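Local coordinates for protein transglutaminase-like enzymes, putative cysteine protease (Cytophaga hutchinsonii, PDB 3ISR) that is a putative cysteine protease of the transglutaminase-like superfamily, probably a hydrolase whose substrate is unknown, at residues 113-125 with 242-254. Sequence-based numbering, arbitrary orientation.
Sequences IIPFLFPSRYCQS and KIATGRDAADAAV
Asp248 reaches into the type I turn running from Ser120 to Cys123, where one carboxylate oxygen, OD2, holds the side chain of Ser120 and the backbone N-H of Tyr122. Ser120 OG donates to Asp248 OD2 over 2.7 Å, while Tyr122 N meets Asp248 OD2 at 2.9 Å in an almost straight bond (172°). The two donors come from opposite faces of the carboxylate plane, both well out of it. Asp248 CG sits between its own backbone N and carbonyl carbon, which carries the carboxylate into the turn. The other oxygen, Asp248 OD1, takes the N-H of Ala250 N at 3.0 Å, an Asx turn that ties the side chain to its own backbone. The Tyr122 ring is set across the carboxylate, their planes 60° apart, and Tyr122 CE2 lies 4.0 Å from Ala250 CB; beyond, Tyr122 meets His186 and Arg182 of helix 181-194.

Arg247 reaches the same segment further back, at 115-119. Arg247 CG lies 3.8 Å from Phe116 CE1, and the Phe116 ring stands nearly perpendicular to the guanidinium (87°), directing its edge at the backbone N of Arg247. A bend at chi3 brings Arg247 NH1 to Pro119 O at 2.8 Å, a weak, poorly angled bond, while a water accepts from Arg247 NE and donates to Pro115 O and Phe118 O. Arg247 NH2 forms a salt bridge with Asp251 of the second subunit.

Were Asp248 an alanine, the N-H of Tyr122 would probably lose its acceptor and Ser120 OG would keep Arg193 but lose the carboxylate, freeing the turn to shift. The contact joins the loop before helix 129-136 to the residues just after strand 240-246, next to helix 181-194 of the transglutaminase-like domain and beside the second subunit. N-H and O-H donors to its oxygens probably stabilise the buried carboxylate as an anion, and Arg193, bonded to Ser120 OG and Arg247 O, may add to this.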
loop_
_atom_site.group_PDB
_atom_site.type_symbol
_atom_site.label_atom_id
_atom_site.label_comp_id
_atom_site.label_asym_id
_atom_site.label_seq_id
_atom_site.Cartn_x
_atom_site.Cartn_y
_atom_site.Cartn_z
ATOM N N ILE B 113 -9.856 -24.307 -15.697
ATOM C CA ILE B 113 -8.549 -23.607 -15.772
ATOM C C ILE B 113 -8.724 -22.092 -15.666
ATOM O O ILE B 113 -7.892 -21.400 -15.100
ATOM C CB ILE B 113 -7.810 -23.941 -17.089
ATOM C CG1 ILE B 113 -7.746 -25.458 -17.299
ATOM C CG2 ILE B 113 -6.402 -23.329 -17.136
ATOM C CD1 ILE B 113 -7.112 -26.215 -16.168
ATOM N N ILE B 114 -9.839 -21.596 -16.186
ATOM C CA ILE B 114 -10.082 -20.152 -16.295
ATOM C C ILE B 114 -9.844 -19.366 -14.998
ATOM O O ILE B 114 -9.242 -18.303 -15.055
ATOM C CB ILE B 114 -11.488 -19.870 -16.867
ATOM C CG1 ILE B 114 -11.598 -20.443 -18.290
ATOM C CG2 ILE B 114 -11.812 -18.360 -16.827
ATOM C CD1 ILE B 114 -10.710 -19.768 -19.313
ATOM N N PRO B 115 -10.316 -19.874 -13.839
ATOM C CA PRO B 115 -10.135 -19.101 -12.598
ATOM C C PRO B 115 -8.680 -18.732 -12.307
ATOM O O PRO B 115 -8.422 -17.711 -11.668
ATOM C CB PRO B 115 -10.682 -20.052 -11.514
ATOM C CG PRO B 115 -11.684 -20.872 -12.233
ATOM C CD PRO B 115 -11.118 -21.093 -13.602
ATOM N N PHE B 116 -7.732 -19.516 -12.827
ATOM C CA PHE B 116 -6.328 -19.302 -12.524
ATOM C C PHE B 116 -5.682 -18.232 -13.398
ATOM O O PHE B 116 -4.484 -18.000 -13.336
ATOM C CB PHE B 116 -5.581 -20.645 -12.547
ATOM C CG PHE B 116 -6.126 -21.615 -11.539
ATOM C CD1 PHE B 116 -5.827 -21.460 -10.191
ATOM C CD2 PHE B 116 -7.003 -22.641 -11.931
ATOM C CE1 PHE B 116 -6.350 -22.340 -9.221
ATOM C CE2 PHE B 116 -7.548 -23.534 -10.968
ATOM C CZ PHE B 116 -7.210 -23.372 -9.605
ATOM N N LEU B 117 -6.503 -17.556 -14.201
ATOM C CA LEU B 117 -6.071 -16.363 -14.913
ATOM C C LEU B 117 -6.310 -15.087 -14.087
ATOM O O LEU B 117 -5.832 -14.006 -14.448
ATOM C CB LEU B 117 -6.847 -16.252 -16.245
ATOM C CG LEU B 117 -6.461 -17.242 -17.360
ATOM C CD1 LEU B 117 -7.568 -17.340 -18.432
ATOM C CD2 LEU B 117 -5.124 -16.841 -17.991
ATOM N N PHE B 118 -7.091 -15.192 -13.015
ATOM C CA PHE B 118 -7.577 -14.007 -12.297
ATOM C C PHE B 118 -6.787 -13.676 -11.044
ATOM O O PHE B 118 -6.167 -14.564 -10.450
ATOM C CB PHE B 118 -9.076 -14.137 -12.007
ATOM C CG PHE B 118 -9.890 -14.120 -13.266
ATOM C CD1 PHE B 118 -10.145 -12.925 -13.918
ATOM C CD2 PHE B 118 -10.304 -15.308 -13.848
ATOM C CE1 PHE B 118 -10.879 -12.902 -15.135
ATOM C CE2 PHE B 118 -11.026 -15.312 -15.044
ATOM C CZ PHE B 118 -11.314 -14.118 -15.690
ATOM N N PRO B 119 -6.758 -12.386 -10.670
ATOM C CA PRO B 119 -6.022 -12.008 -9.453
ATOM C C PRO B 119 -6.633 -12.687 -8.235
ATOM O O PRO B 119 -7.853 -12.974 -8.222
ATOM C CB PRO B 119 -6.234 -10.495 -9.351
ATOM C CG PRO B 119 -6.881 -10.048 -10.654
ATOM C CD PRO B 119 -7.437 -11.249 -11.332
ATOM N N SER B 120 -5.815 -12.915 -7.212
ATOM C CA SER B 120 -6.286 -13.469 -5.957
ATOM C C SER B 120 -5.705 -12.645 -4.796
ATOM O O SER B 120 -4.975 -11.690 -5.042
ATOM C CB SER B 120 -5.852 -14.932 -5.862
ATOM O OG SER B 120 -4.452 -15.041 -5.965
ATOM N N ARG B 121 -6.039 -12.986 -3.544
ATOM C CA ARG B 121 -5.580 -12.182 -2.395
ATOM C C ARG B 121 -4.087 -11.809 -2.422
ATOM O O ARG B 121 -3.720 -10.635 -2.260
ATOM C CB ARG B 121 -5.916 -12.885 -1.066
ATOM C CG ARG B 121 -5.273 -12.233 0.195
ATOM C CD ARG B 121 -5.702 -10.753 0.471
ATOM N NE ARG B 121 -4.946 -10.308 1.641
ATOM C CZ ARG B 121 -3.742 -9.736 1.609
ATOM N NH1 ARG B 121 -3.138 -9.467 0.450
ATOM N NH2 ARG B 121 -3.130 -9.434 2.752
ATOM N N TYR B 122 -3.224 -12.807 -2.597
ATOM C CA TYR B 122 -1.777 -12.588 -2.533
ATOM C C TYR B 122 -1.114 -12.446 -3.895
ATOM O O TYR B 122 0.104 -12.373 -3.980
ATOM C CB TYR B 122 -1.128 -13.750 -1.762
ATOM C CG TYR B 122 -1.719 -13.874 -0.383
ATOM C CD1 TYR B 122 -1.439 -12.921 0.602
ATOM C CD2 TYR B 122 -2.601 -14.916 -0.073
ATOM C CE1 TYR B 122 -2.023 -13.020 1.881
ATOM C CE2 TYR B 122 -3.174 -15.034 1.188
ATOM C CZ TYR B 122 -2.885 -14.081 2.152
ATOM O OH TYR B 122 -3.444 -14.220 3.393
ATOM N N CYS B 123 -1.913 -12.421 -4.969
ATOM C CA CYS B 123 -1.364 -12.388 -6.329
ATOM C C CYS B 123 -2.138 -11.339 -7.134
ATOM O O CYS B 123 -3.060 -11.670 -7.905
ATOM C CB CYS B 123 -1.461 -13.762 -7.009
ATOM S SG CYS B 123 -0.712 -15.121 -6.097
ATOM N N GLN B 124 -1.760 -10.068 -6.939
ATOM C CA GLN B 124 -2.477 -8.920 -7.544
ATOM C C GLN B 124 -1.983 -8.678 -8.961
ATOM O O GLN B 124 -1.319 -7.664 -9.271
ATOM C CB GLN B 124 -2.323 -7.667 -6.676
ATOM C CG GLN B 124 -2.708 -7.860 -5.186
ATOM C CD GLN B 124 -1.497 -8.130 -4.302
ATOM O OE1 GLN B 124 -0.551 -8.835 -4.700
ATOM N NE2 GLN B 124 -1.510 -7.561 -3.094
ATOM N N SER B 125 -2.306 -9.630 -9.830
ATOM C CA SER B 125 -1.794 -9.655 -11.182
ATOM C C SER B 125 -2.307 -8.464 -11.955
ATOM O O SER B 125 -1.636 -7.947 -12.851
ATOM C CB SER B 125 -2.190 -10.967 -11.886
ATOM O OG SER B 125 -3.540 -11.323 -11.599
ATOM N N LYS B 242 2.841 -33.791 -3.296
ATOM C CA LYS B 242 1.823 -32.749 -3.299
ATOM C C LYS B 242 0.902 -32.809 -2.101
ATOM O O LYS B 242 0.337 -33.855 -1.782
ATOM C CB LYS B 242 0.960 -32.824 -4.566
ATOM C CG LYS B 242 -0.083 -31.690 -4.645
ATOM C CD LYS B 242 -1.062 -31.903 -5.808
ATOM C CE LYS B 242 -0.405 -31.625 -7.153
ATOM N NZ LYS B 242 -1.326 -31.800 -8.333
ATOM N N ILE B 243 0.716 -31.659 -1.478
ATOM C CA ILE B 243 -0.291 -31.501 -0.450
ATOM C C ILE B 243 -1.506 -30.821 -1.040
ATOM O O ILE B 243 -2.610 -31.375 -0.988
ATOM C CB ILE B 243 0.253 -30.690 0.740
ATOM C CG1 ILE B 243 1.278 -31.532 1.486
ATOM C CG2 ILE B 243 -0.886 -30.245 1.686
ATOM C CD1 ILE B 243 2.209 -30.687 2.359
ATOM N N ALA B 244 -1.324 -29.612 -1.581
ATOM C CA ALA B 244 -2.442 -28.915 -2.200
ATOM C C ALA B 244 -2.048 -28.075 -3.397
ATOM O O ALA B 244 -0.873 -27.740 -3.588
ATOM C CB ALA B 244 -3.155 -28.025 -1.165
ATOM N N THR B 245 -3.061 -27.740 -4.189
ATOM C CA THR B 245 -2.989 -26.620 -5.124
ATOM C C THR B 245 -4.192 -25.694 -4.892
ATOM O O THR B 245 -5.241 -26.115 -4.390
ATOM C CB THR B 245 -2.923 -27.104 -6.607
ATOM O OG1 THR B 245 -4.093 -27.874 -6.930
ATOM C CG2 THR B 245 -1.695 -27.986 -6.821
ATOM N N GLY B 246 -4.061 -24.432 -5.273
ATOM C CA GLY B 246 -5.200 -23.523 -5.246
ATOM C C GLY B 246 -4.751 -22.206 -5.855
ATOM O O GLY B 246 -3.671 -22.115 -6.421
ATOM N N ARG B 247 -5.579 -21.184 -5.723
ATOM C CA ARG B 247 -5.276 -19.900 -6.333
ATOM C C ARG B 247 -4.049 -19.257 -5.688
ATOM O O ARG B 247 -3.219 -18.669 -6.379
ATOM C CB ARG B 247 -6.507 -18.988 -6.251
ATOM C CG ARG B 247 -7.673 -19.517 -7.040
ATOM C CD ARG B 247 -8.956 -18.687 -6.846
ATOM N NE ARG B 247 -8.794 -17.335 -7.396
ATOM C CZ ARG B 247 -9.737 -16.392 -7.401
ATOM N NH1 ARG B 247 -9.459 -15.202 -7.911
ATOM N NH2 ARG B 247 -10.948 -16.641 -6.901
ATOM N N ASP B 248 -3.935 -19.382 -4.369
ATOM C CA ASP B 248 -2.789 -18.869 -3.619
ATOM C C ASP B 248 -2.898 -19.433 -2.227
ATOM O O ASP B 248 -3.737 -20.318 -2.004
ATOM C CB ASP B 248 -2.708 -17.324 -3.620
ATOM C CG ASP B 248 -3.920 -16.632 -3.014
ATOM O OD1 ASP B 248 -4.668 -17.216 -2.215
ATOM O OD2 ASP B 248 -4.124 -15.429 -3.346
ATOM N N ALA B 249 -2.081 -18.935 -1.307
ATOM C CA ALA B 249 -2.017 -19.511 0.063
ATOM C C ALA B 249 -3.334 -19.394 0.843
ATOM O O ALA B 249 -3.538 -20.136 1.787
ATOM C CB ALA B 249 -0.870 -18.913 0.863
ATOM N N ALA B 250 -4.246 -18.503 0.439
ATOM C CA ALA B 250 -5.540 -18.421 1.125
ATOM C C ALA B 250 -6.276 -19.760 1.002
ATOM O O ALA B 250 -7.122 -20.104 1.847
ATOM C CB ALA B 250 -6.406 -17.283 0.534
ATOM N N ASP B 251 -5.982 -20.499 -0.069
ATOM C CA ASP B 251 -6.633 -21.795 -0.313
ATOM C C ASP B 251 -5.790 -22.980 0.145
ATOM O O ASP B 251 -6.169 -24.139 -0.089
ATOM C CB ASP B 251 -6.865 -21.998 -1.805
ATOM C CG ASP B 251 -7.861 -21.033 -2.395
ATOM O OD1 ASP B 251 -8.788 -20.572 -1.686
ATOM O OD2 ASP B 251 -7.734 -20.792 -3.610
ATOM N N ALA B 252 -4.637 -22.720 0.744
ATOM C CA ALA B 252 -3.722 -23.817 1.093
ATOM C C ALA B 252 -2.818 -23.490 2.268
ATOM O O ALA B 252 -1.616 -23.794 2.236
ATOM C CB ALA B 252 -2.869 -24.200 -0.125
ATOM N N ALA B 253 -3.378 -22.884 3.309
ATOM C CA ALA B 253 -2.577 -22.573 4.506
ATOM C C ALA B 253 -2.219 -23.849 5.244
ATOM O O ALA B 253 -3.015 -24.790 5.273
ATOM C CB ALA B 253 -3.336 -21.650 5.436
ATOM N N VAL B 254 -1.046 -23.866 5.874
ATOM C CA VAL B 254 -0.664 -25.010 6.709
ATOM C C VAL B 254 -1.662 -25.114 7.846
ATOM O O VAL B 254 -2.204 -26.183 8.117
ATOM C CB VAL B 254 0.767 -24.863 7.262
ATOM C CG1 VAL B 254 1.087 -25.994 8.260
ATOM C CG2 VAL B 254 1.755 -24.884 6.116
HETATM O O HOH W 1 -7.070 -16.873 -9.453
HETATM O O HOH W 2 -7.550 -15.337 -2.697
#